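Local coordinates for lysyl oxidase (Pichia pastoris, PDB 1W7C), which probably oxidises primary amines, including peptidyl lysine side chains, to aldehydes with a copper ion and a built-in topaquinone cofactor, at residues Tyr494-Leu498 with Ser672-Thr676; Asn601-His607 with Asp643-Asn649. All coordinates share one frame; numbering follows the deposited sequence.

Contact 1 of 2, residues Tyr494-Leu498 with Ser672-Thr676; sequences YKVDL and SFMLT. With CA (calcium ion), chain D.
The aromatic part of this contact is a T-shaped (edge-to-face) pair of Tyr494 and Phe673. The edge of the phenylalanine ring is directed at a face of the tyrosine ring, with the planes at 76° and the centroids 5.7 Å apart. CE2 of Phe673 makes the approach, reaching CD1 of Tyr494 at 4.0 Å and lying almost as near its CG. Phe673 holds CG between its backbone N and carbonyl carbon (chi1 62°), a rotamer that carries the ring out toward 494-498.

The remainder is aliphatic. Val496 comes at Phe673 from the opposite side of the gap, its CG2 3.9 Å from CZ of the ring. With CG1 anti to the backbone N (chi1 -176°), the other methyl of Val496 is left to meet Leu675, CG1 to CD1 at 3.8 Å, the two side chains sliding past each other in opposite directions. Leu498 CD1 adds a looser touch on Leu675 CD2 at 4.3 Å. Were Phe673 a smaller residue such as alanine, the face of Tyr494 would probably lose its edge partner and a gap would open beside Val496 CG2.

At the C-terminal end of 494-498, Asp497 OD1 and the carbonyl oxygen of Leu498 bind a calcium ion, and Asp497 OD2 forms a salt bridge with Lys65.

No hydrogen bond joins the segments, whose axes run nearly parallel, 11.3 Å apart, as in layers of a beta sandwich. Strand 488-498 is paired with 329-344 and 642-654, and strand 670-678 with 452-458 and 569-576; Val454 and Ile574 from the latter two extend the apolar layer.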
ATOM      1  N   TYR A 494       7.206  12.964   9.734  1.00 12.40           N
ATOM      2  CA  TYR A 494       6.050  13.126  10.602  1.00 12.07           C
ATOM      3  C   TYR A 494       6.450  12.950  12.067  1.00 12.74           C
ATOM      4  O   TYR A 494       7.089  11.987  12.450  1.00 13.03           O
ATOM      5  CB  TYR A 494       4.994  12.082  10.269  1.00 13.41           C
ATOM      6  CG  TYR A 494       4.335  12.235   8.904  1.00 12.35           C
ATOM      7  CD1 TYR A 494       4.970  11.742   7.772  1.00 12.97           C
ATOM      8  CD2 TYR A 494       3.111  12.839   8.752  1.00 13.61           C
ATOM      9  CE1 TYR A 494       4.384  11.891   6.520  1.00 13.75           C
ATOM     10  CE2 TYR A 494       2.524  12.977   7.539  1.00 13.31           C
ATOM     11  CZ  TYR A 494       3.166  12.490   6.416  1.00 13.41           C
ATOM     12  OH  TYR A 494       2.560  12.591   5.179  1.00 15.97           O
ATOM     13  N   LYS A 495       6.015  13.890  12.897  1.00 12.64           N
ATOM     14  CA  LYS A 495       6.127  13.765  14.344  1.00 12.16           C
ATOM     15  C   LYS A 495       4.920  12.976  14.833  1.00 11.95           C
ATOM     16  O   LYS A 495       3.774  13.428  14.672  1.00 13.51           O
ATOM     17  CB  LYS A 495       6.169  15.139  14.992  1.00 13.15           C
ATOM     18  CG  LYS A 495       6.449  15.114  16.471  1.00 14.15           C
ATOM     19  CD  LYS A 495       6.333  16.525  17.043  1.00 15.35           C
ATOM     20  CE  LYS A 495       6.730  16.603  18.528  1.00 15.04           C
ATOM     21  NZ  LYS A 495       6.447  17.991  19.039  1.00 14.67           N
ATOM     22  N   VAL A 496       5.156  11.785  15.373  1.00 12.50           N
ATOM     23  CA  VAL A 496       4.100  10.888  15.802  1.00 12.85           C
ATOM     24  C   VAL A 496       4.284  10.676  17.301  1.00 12.45           C
ATOM     25  O   VAL A 496       5.015   9.775  17.752  1.00 13.43           O
ATOM     26  CB  VAL A 496       4.172   9.531  15.031  1.00 13.57           C
ATOM     27  CG1 VAL A 496       3.016   8.634  15.407  1.00 14.38           C
ATOM     28  CG2 VAL A 496       4.194   9.728  13.514  1.00 13.75           C
ATOM     29  N   ASP A 497       3.643  11.522  18.087  1.00 12.97           N
ATOM     30  CA  ASP A 497       3.789  11.474  19.531  1.00 13.68           C
ATOM     31  C   ASP A 497       2.697  10.569  20.091  1.00 13.91           C
ATOM     32  O   ASP A 497       1.714  10.987  20.700  1.00 14.35           O
ATOM     33  CB  ASP A 497       3.766  12.877  20.118  1.00 13.88           C
ATOM     34  CG  ASP A 497       3.955  12.903  21.590  1.00 14.55           C
ATOM     35  OD1 ASP A 497       4.348  11.841  22.187  1.00 13.85           O
ATOM     36  OD2 ASP A 497       3.760  13.980  22.215  1.00 15.19           O
ATOM     37  N   LEU A 498       2.932   9.277  19.916  1.00 14.16           N
ATOM     38  CA  LEU A 498       2.111   8.217  20.499  1.00 13.39           C
ATOM     39  C   LEU A 498       2.271   8.306  22.011  1.00 13.46           C
ATOM     40  O   LEU A 498       3.402   8.419  22.491  1.00 12.86           O
ATOM     41  CB  LEU A 498       2.579   6.824  19.989  1.00 14.21           C
ATOM     42  CG  LEU A 498       1.967   6.425  18.640  1.00 14.48           C
ATOM     43  CD1 LEU A 498       2.931   5.478  17.895  1.00 16.10           C
ATOM     44  CD2 LEU A 498       0.628   5.774  18.823  1.00 14.56           C
ATOM     45  N   SER A 672       2.952   5.446   2.626  1.00 12.87           N
ATOM     46  CA  SER A 672       1.981   5.399   3.741  1.00 12.12           C
ATOM     47  C   SER A 672       2.603   4.634   4.909  1.00 13.66           C
ATOM     48  O   SER A 672       3.522   3.816   4.747  1.00 12.83           O
ATOM     49  CB  SER A 672       0.672   4.714   3.348  1.00 13.57           C
ATOM     50  OG  SER A 672       0.882   3.320   3.083  1.00 16.17           O
ATOM     51  N   PHE A 673       2.065   4.879   6.102  1.00 12.79           N
ATOM     52  CA  PHE A 673       2.327   4.002   7.245  1.00 12.86           C
ATOM     53  C   PHE A 673       1.022   3.909   8.054  1.00 11.99           C
ATOM     54  O   PHE A 673       0.120   4.746   7.921  1.00 13.15           O
ATOM     55  CB  PHE A 673       3.470   4.446   8.161  1.00 13.19           C
ATOM     56  CG  PHE A 673       3.255   5.788   8.845  1.00 12.32           C
ATOM     57  CD1 PHE A 673       2.669   5.881  10.101  1.00 13.42           C
ATOM     58  CD2 PHE A 673       3.715   6.944   8.255  1.00 13.64           C
ATOM     59  CE1 PHE A 673       2.520   7.101  10.729  1.00 14.85           C
ATOM     60  CE2 PHE A 673       3.588   8.163   8.881  1.00 14.51           C
ATOM     61  CZ  PHE A 673       2.989   8.246  10.137  1.00 14.21           C
ATOM     62  N   MET A 674       0.927   2.853   8.861  1.00 13.11           N
ATOM     63  CA  MET A 674      -0.229   2.643   9.724  1.00 12.38           C
ATOM     64  C   MET A 674       0.237   2.596  11.199  1.00 13.37           C
ATOM     65  O   MET A 674       1.327   2.179  11.518  1.00 12.71           O
ATOM     66  CB  MET A 674      -0.970   1.341   9.405  1.00 13.63           C
ATOM     67  CG  MET A 674      -1.949   1.444   8.268  1.00 16.16           C
ATOM     68  SD  MET A 674      -2.716  -0.116   7.910  1.00 19.38           S
ATOM     69  CE  MET A 674      -4.060   0.356   7.110  1.00 22.90           C
ATOM     70  N   LEU A 675      -0.715   3.015  12.046  1.00 12.77           N
ATOM     71  CA  LEU A 675      -0.625   2.863  13.485  1.00 13.25           C
ATOM     72  C   LEU A 675      -1.797   1.960  13.845  1.00 12.42           C
ATOM     73  O   LEU A 675      -2.952   2.348  13.728  1.00 13.40           O
ATOM     74  CB  LEU A 675      -0.785   4.224  14.177  1.00 12.72           C
ATOM     75  CG  LEU A 675       0.213   5.297  13.710  1.00 13.46           C
ATOM     76  CD1 LEU A 675      -0.062   6.580  14.464  1.00 15.84           C
ATOM     77  CD2 LEU A 675       1.667   4.870  13.853  1.00 13.46           C
ATOM     78  N   THR A 676      -1.456   0.753  14.294  1.00 11.93           N
ATOM     79  CA  THR A 676      -2.482  -0.269  14.508  1.00 13.39           C
ATOM     80  C   THR A 676      -2.408  -0.867  15.907  1.00 12.48           C
ATOM     81  O   THR A 676      -1.323  -1.113  16.424  1.00 13.33           O
ATOM     82  CB  THR A 676      -2.475  -1.325  13.375  1.00 15.32           C
ATOM     83  OG1 THR A 676      -3.669  -2.143  13.445  1.00 16.12           O
ATOM     84  CG2 THR A 676      -1.317  -2.258  13.458  1.00 15.81           C
TER
HETATM   85 CA    CA D 802       4.661  10.070  23.582  1.00 13.64          CA
HETATM   86  O   HOH W   1       5.013   8.127  24.987  1.00 13.86           O

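Contact 2 of 2, residues Asn601-His607 with Asp643-Asn649; sequences NLFLTKH and DIVAWVN. With CA (calcium ion), chain D.
Thr605 and Trp647 cross at about a right angle, and the indole N-H is given to the threonine hydroxyl: NE1 of Trp647 lies 2.9 Å from OG1 of Thr605, in a nearly straight bond (169°) within the ring plane. Thr605 places OG1 between its backbone N and carbonyl carbon (chi1 66°), where it meets the indole edge, while CG2 packs against the same NE1. Val645 CG1 lies over one face of the indole, toward its rim, so that the hydrogen bond and the methyl probably help to hold the ring's orientation.

His607 and Asp643 lie side by side and point the same way, the imidazole and carboxylate planes nearly parallel, 12° apart. The contact runs through the histidine CB, 3.5 Å from CG of Asp643, and His607 CD2 meets CG2 of Val645 at 3.7 Å. Asp643 OD1 binds calcium at 2.3 Å and OD2 pairs with Lys65; the carbonyl oxygen of Ile644 is a further ligand, and a calcium-bound water accepts from Ile644 N.

The backbones form an antiparallel pair in the enzyme domain of the copper amine oxidase fold, 602-606 lying along 642-654. Phe603 with Trp647 and Thr605 with Val645 are hydrogen-bonded pairs, and His607 N to Asp643 O continues the pairing beyond the strand. At the other end Asn601 and Leu602 both face Ile545 in a classic beta bulge.

Leu602 and Val648 stand alongside each other on the opposite face from Trp647, CD2 of Leu602 3.8 Å from CG2 of Val648. On that face too, Leu604 CD2 meets Ala646 CB at 3.8 Å. Asn601, whose OD1 accepts from Trp547 N, uses ND2 to donate to a water that in turn donates to Asn649 O.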
ATOM      1  N   ASN A 601      14.828   5.485   8.241  1.00 12.39           N
ATOM      2  CA  ASN A 601      13.368   5.409   8.137  1.00 12.49           C
ATOM      3  C   ASN A 601      12.599   6.077   9.286  1.00 12.40           C
ATOM      4  O   ASN A 601      11.535   6.641   9.081  1.00 13.05           O
ATOM      5  CB  ASN A 601      12.893   3.962   7.995  1.00 12.64           C
ATOM      6  CG  ASN A 601      13.336   3.291   6.726  1.00 13.82           C
ATOM      7  OD1 ASN A 601      13.894   2.178   6.782  1.00 15.71           O
ATOM      8  ND2 ASN A 601      13.069   3.898   5.597  1.00 14.78           N
ATOM      9  N   LEU A 602      13.144   5.953  10.505  1.00 13.13           N
ATOM     10  CA  LEU A 602      12.485   6.502  11.673  1.00 13.23           C
ATOM     11  C   LEU A 602      13.477   6.688  12.821  1.00 13.65           C
ATOM     12  O   LEU A 602      14.542   6.055  12.885  1.00 14.02           O
ATOM     13  CB  LEU A 602      11.260   5.743  12.083  1.00 21.51           C
ATOM     14  CG  LEU A 602      10.986   4.627  13.037  1.00 35.87           C
ATOM     15  CD1 LEU A 602      11.431   4.808  14.425  1.00 24.11           C
ATOM     16  CD2 LEU A 602       9.456   4.467  13.077  1.00 28.57           C
ATOM     17  N   PHE A 603      13.118   7.615  13.707  1.00 13.15           N
ATOM     18  CA  PHE A 603      13.885   7.875  14.906  1.00 13.23           C
ATOM     19  C   PHE A 603      12.949   7.898  16.095  1.00 13.18           C
ATOM     20  O   PHE A 603      11.809   8.340  16.002  1.00 14.78           O
ATOM     21  CB  PHE A 603      14.561   9.248  14.830  1.00 14.04           C
ATOM     22  CG  PHE A 603      15.684   9.325  13.822  1.00 12.89           C
ATOM     23  CD1 PHE A 603      15.419   9.659  12.494  1.00 14.08           C
ATOM     24  CD2 PHE A 603      16.964   9.038  14.177  1.00 13.81           C
ATOM     25  CE1 PHE A 603      16.457   9.688  11.572  1.00 14.99           C
ATOM     26  CE2 PHE A 603      17.996   9.093  13.269  1.00 16.12           C
ATOM     27  CZ  PHE A 603      17.745   9.388  11.947  1.00 15.23           C
ATOM     28  N   LEU A 604      13.440   7.396  17.225  1.00 13.48           N
ATOM     29  CA  LEU A 604      12.704   7.465  18.511  1.00 13.88           C
ATOM     30  C   LEU A 604      13.441   8.369  19.462  1.00 13.92           C
ATOM     31  O   LEU A 604      14.661   8.182  19.656  1.00 15.97           O
ATOM     32  CB  LEU A 604      12.640   6.056  19.108  1.00 15.42           C
ATOM     33  CG  LEU A 604      11.913   5.021  18.245  1.00 15.34           C
ATOM     34  CD1 LEU A 604      12.066   3.633  18.854  1.00 21.32           C
ATOM     35  CD2 LEU A 604      10.450   5.321  18.061  1.00 18.02           C
ATOM     36  N   THR A 605      12.764   9.365  20.027  1.00 13.59           N
ATOM     37  CA  THR A 605      13.388  10.255  20.982  1.00 14.21           C
ATOM     38  C   THR A 605      12.541  10.436  22.216  1.00 13.63           C
ATOM     39  O   THR A 605      11.328  10.166  22.225  1.00 13.67           O
ATOM     40  CB  THR A 605      13.666  11.633  20.387  1.00 14.71           C
ATOM     41  OG1 THR A 605      12.411  12.279  20.098  1.00 14.70           O
ATOM     42  CG2 THR A 605      14.498  11.545  19.082  1.00 15.54           C
ATOM     43  N   LYS A 606      13.164  10.956  23.270  1.00 14.25           N
ATOM     44  CA  LYS A 606      12.456  11.385  24.465  1.00 14.28           C
ATOM     45  C   LYS A 606      11.759  12.701  24.175  1.00 14.33           C
ATOM     46  O   LYS A 606      12.379  13.656  23.746  1.00 14.76           O
ATOM     47  CB  LYS A 606      13.438  11.477  25.636  1.00 16.19           C
ATOM     48  CG  LYS A 606      12.896  12.079  26.894  1.00 18.94           C
ATOM     49  CD  LYS A 606      14.026  12.229  27.945  1.00 25.87           C
ATOM     50  CE  LYS A 606      13.611  12.901  29.178  1.00 42.09           C
ATOM     51  NZ  LYS A 606      14.723  12.826  30.123  1.00 39.38           N
ATOM     52  N   HIS A 607      10.481  12.766  24.481  1.00 14.38           N
ATOM     53  CA  HIS A 607       9.702  13.971  24.248  1.00 14.07           C
ATOM     54  C   HIS A 607      10.299  15.150  24.996  1.00 15.39           C
ATOM     55  O   HIS A 607      10.607  15.032  26.179  1.00 15.54           O
ATOM     56  CB  HIS A 607       8.271  13.824  24.727  1.00 14.73           C
ATOM     57  CG  HIS A 607       7.450  15.046  24.472  1.00 15.61           C
ATOM     58  ND1 HIS A 607       7.431  16.121  25.333  1.00 17.13           N
ATOM     59  CD2 HIS A 607       6.750  15.422  23.382  1.00 15.65           C
ATOM     60  CE1 HIS A 607       6.714  17.095  24.794  1.00 17.95           C
ATOM     61  NE2 HIS A 607       6.259  16.682  23.619  1.00 16.45           N
ATOM     62  N   ASP A 643       8.368   9.266  28.002  1.00 14.98           N
ATOM     63  CA  ASP A 643       7.490   9.778  26.941  1.00 14.46           C
ATOM     64  C   ASP A 643       8.299   9.788  25.650  1.00 13.94           C
ATOM     65  O   ASP A 643       9.321  10.490  25.543  1.00 14.75           O
ATOM     66  CB  ASP A 643       7.045  11.172  27.316  1.00 14.99           C
ATOM     67  CG  ASP A 643       6.038  11.735  26.377  1.00 14.77           C
ATOM     68  OD1 ASP A 643       5.796  11.132  25.309  1.00 14.45           O
ATOM     69  OD2 ASP A 643       5.408  12.794  26.676  1.00 17.02           O
ATOM     70  N   ILE A 644       7.889   8.943  24.711  1.00 14.19           N
ATOM     71  CA  ILE A 644       8.595   8.716  23.464  1.00 13.05           C
ATOM     72  C   ILE A 644       7.835   9.430  22.355  1.00 12.78           C
ATOM     73  O   ILE A 644       6.589   9.512  22.340  1.00 13.67           O
ATOM     74  CB  ILE A 644       8.678   7.187  23.185  1.00 13.60           C
ATOM     75  CG1 ILE A 644       9.474   6.494  24.293  1.00 14.70           C
ATOM     76  CG2 ILE A 644       9.310   6.911  21.809  1.00 15.34           C
ATOM     77  CD1 ILE A 644       9.474   4.995  24.232  1.00 15.27           C
ATOM     78  N   VAL A 645       8.618   9.945  21.409  1.00 13.41           N
ATOM     79  CA  VAL A 645       8.106  10.468  20.146  1.00 13.62           C
ATOM     80  C   VAL A 645       8.779   9.661  19.015  1.00 12.29           C
ATOM     81  O   VAL A 645       9.994   9.414  19.052  1.00 13.91           O
ATOM     82  CB  VAL A 645       8.494  11.965  19.957  1.00 14.29           C
ATOM     83  CG1 VAL A 645       8.035  12.504  18.621  1.00 14.90           C
ATOM     84  CG2 VAL A 645       7.990  12.788  21.107  1.00 14.80           C
ATOM     85  N   ALA A 646       7.961   9.219  18.049  1.00 13.29           N
ATOM     86  CA  ALA A 646       8.493   8.605  16.839  1.00 13.42           C
ATOM     87  C   ALA A 646       8.439   9.643  15.728  1.00 12.46           C
ATOM     88  O   ALA A 646       7.440  10.239  15.475  1.00 16.07           O
ATOM     89  CB  ALA A 646       7.705   7.366  16.448  1.00 14.13           C
ATOM     90  N   TRP A 647       9.575   9.805  15.067  1.00 13.19           N
ATOM     91  CA  TRP A 647       9.697  10.714  13.912  1.00 13.24           C
ATOM     92  C   TRP A 647       9.817   9.758  12.718  1.00 11.17           C
ATOM     93  O   TRP A 647      10.857   9.098  12.552  1.00 13.77           O
ATOM     94  CB  TRP A 647      10.966  11.595  14.074  1.00 13.56           C
ATOM     95  CG  TRP A 647      11.019  12.378  15.357  1.00 13.84           C
ATOM     96  CD1 TRP A 647      11.524  11.924  16.508  1.00 13.96           C
ATOM     97  CD2 TRP A 647      10.615  13.750  15.602  1.00 13.52           C
ATOM     98  NE1 TRP A 647      11.406  12.881  17.485  1.00 15.03           N
ATOM     99  CE2 TRP A 647      10.855  14.015  16.957  1.00 13.78           C
ATOM    100  CE3 TRP A 647      10.016  14.745  14.826  1.00 14.34           C
ATOM    101  CZ2 TRP A 647      10.596  15.252  17.548  1.00 14.60           C
ATOM    102  CZ3 TRP A 647       9.753  15.984  15.401  1.00 14.02           C
ATOM    103  CH2 TRP A 647      10.027  16.227  16.767  1.00 14.65           C
ATOM    104  N   VAL A 648       8.721   9.668  11.950  1.00 12.30           N
ATOM    105  CA  VAL A 648       8.528   8.650  10.951  1.00 12.22           C
ATOM    106  C   VAL A 648       8.615   9.254   9.573  1.00 12.76           C
ATOM    107  O   VAL A 648       7.968  10.250   9.290  1.00 12.86           O
ATOM    108  CB  VAL A 648       7.166   7.935  11.120  1.00 13.40           C
ATOM    109  CG1 VAL A 648       7.045   6.861  10.101  1.00 13.19           C
ATOM    110  CG2 VAL A 648       7.026   7.387  12.537  1.00 15.54           C
ATOM    111  N   ASN A 649       9.450   8.678   8.705  1.00 12.35           N
ATOM    112  CA  ASN A 649       9.617   9.169   7.359  1.00 12.60           C
ATOM    113  C   ASN A 649       8.891   8.353   6.298  1.00 12.02           C
ATOM    114  O   ASN A 649       8.808   7.118   6.368  1.00 13.05           O
ATOM    115  CB  ASN A 649      11.101   9.235   6.988  1.00 12.30           C
ATOM    116  CG  ASN A 649      11.845  10.196   7.848  1.00 13.20           C
ATOM    117  OD1 ASN A 649      11.296  11.238   8.246  1.00 14.57           O
ATOM    118  ND2 ASN A 649      13.100   9.862   8.163  1.00 14.01           N
TER
HETATM  119 CA    CA D 802       4.661  10.070  23.582  1.00 13.64          CA
HETATM  120  O   HOH W   2      11.319   6.134   5.438  1.00 15.68           O
HETATM  121  O   HOH W   1       5.013   8.127  24.987  1.00 13.86           O

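How the contacts relate
Both contacts are buried and share one calcium site: Asp497 and Leu498 from contact 1 and Asp643 and Ile644 from contact 2 bind the same ion, which also carries a water ligand, with Asp499 completing the site. Strands 488-498 and 642-654 are neighbours in the sheet, linked by probable hydrogen bonds from Val496 N to Ala646 O and from Tyr494 N to Val648 O. Contact 1 packs side chains between separate layers and is wholly apolar across its gap, whereas contact 2 is mainly in-sheet backbone pairing, with polar side chains and partly exposed Lys606 and Asp643. Along the chain, contact 2 is nested inside the loop closed by contact 1.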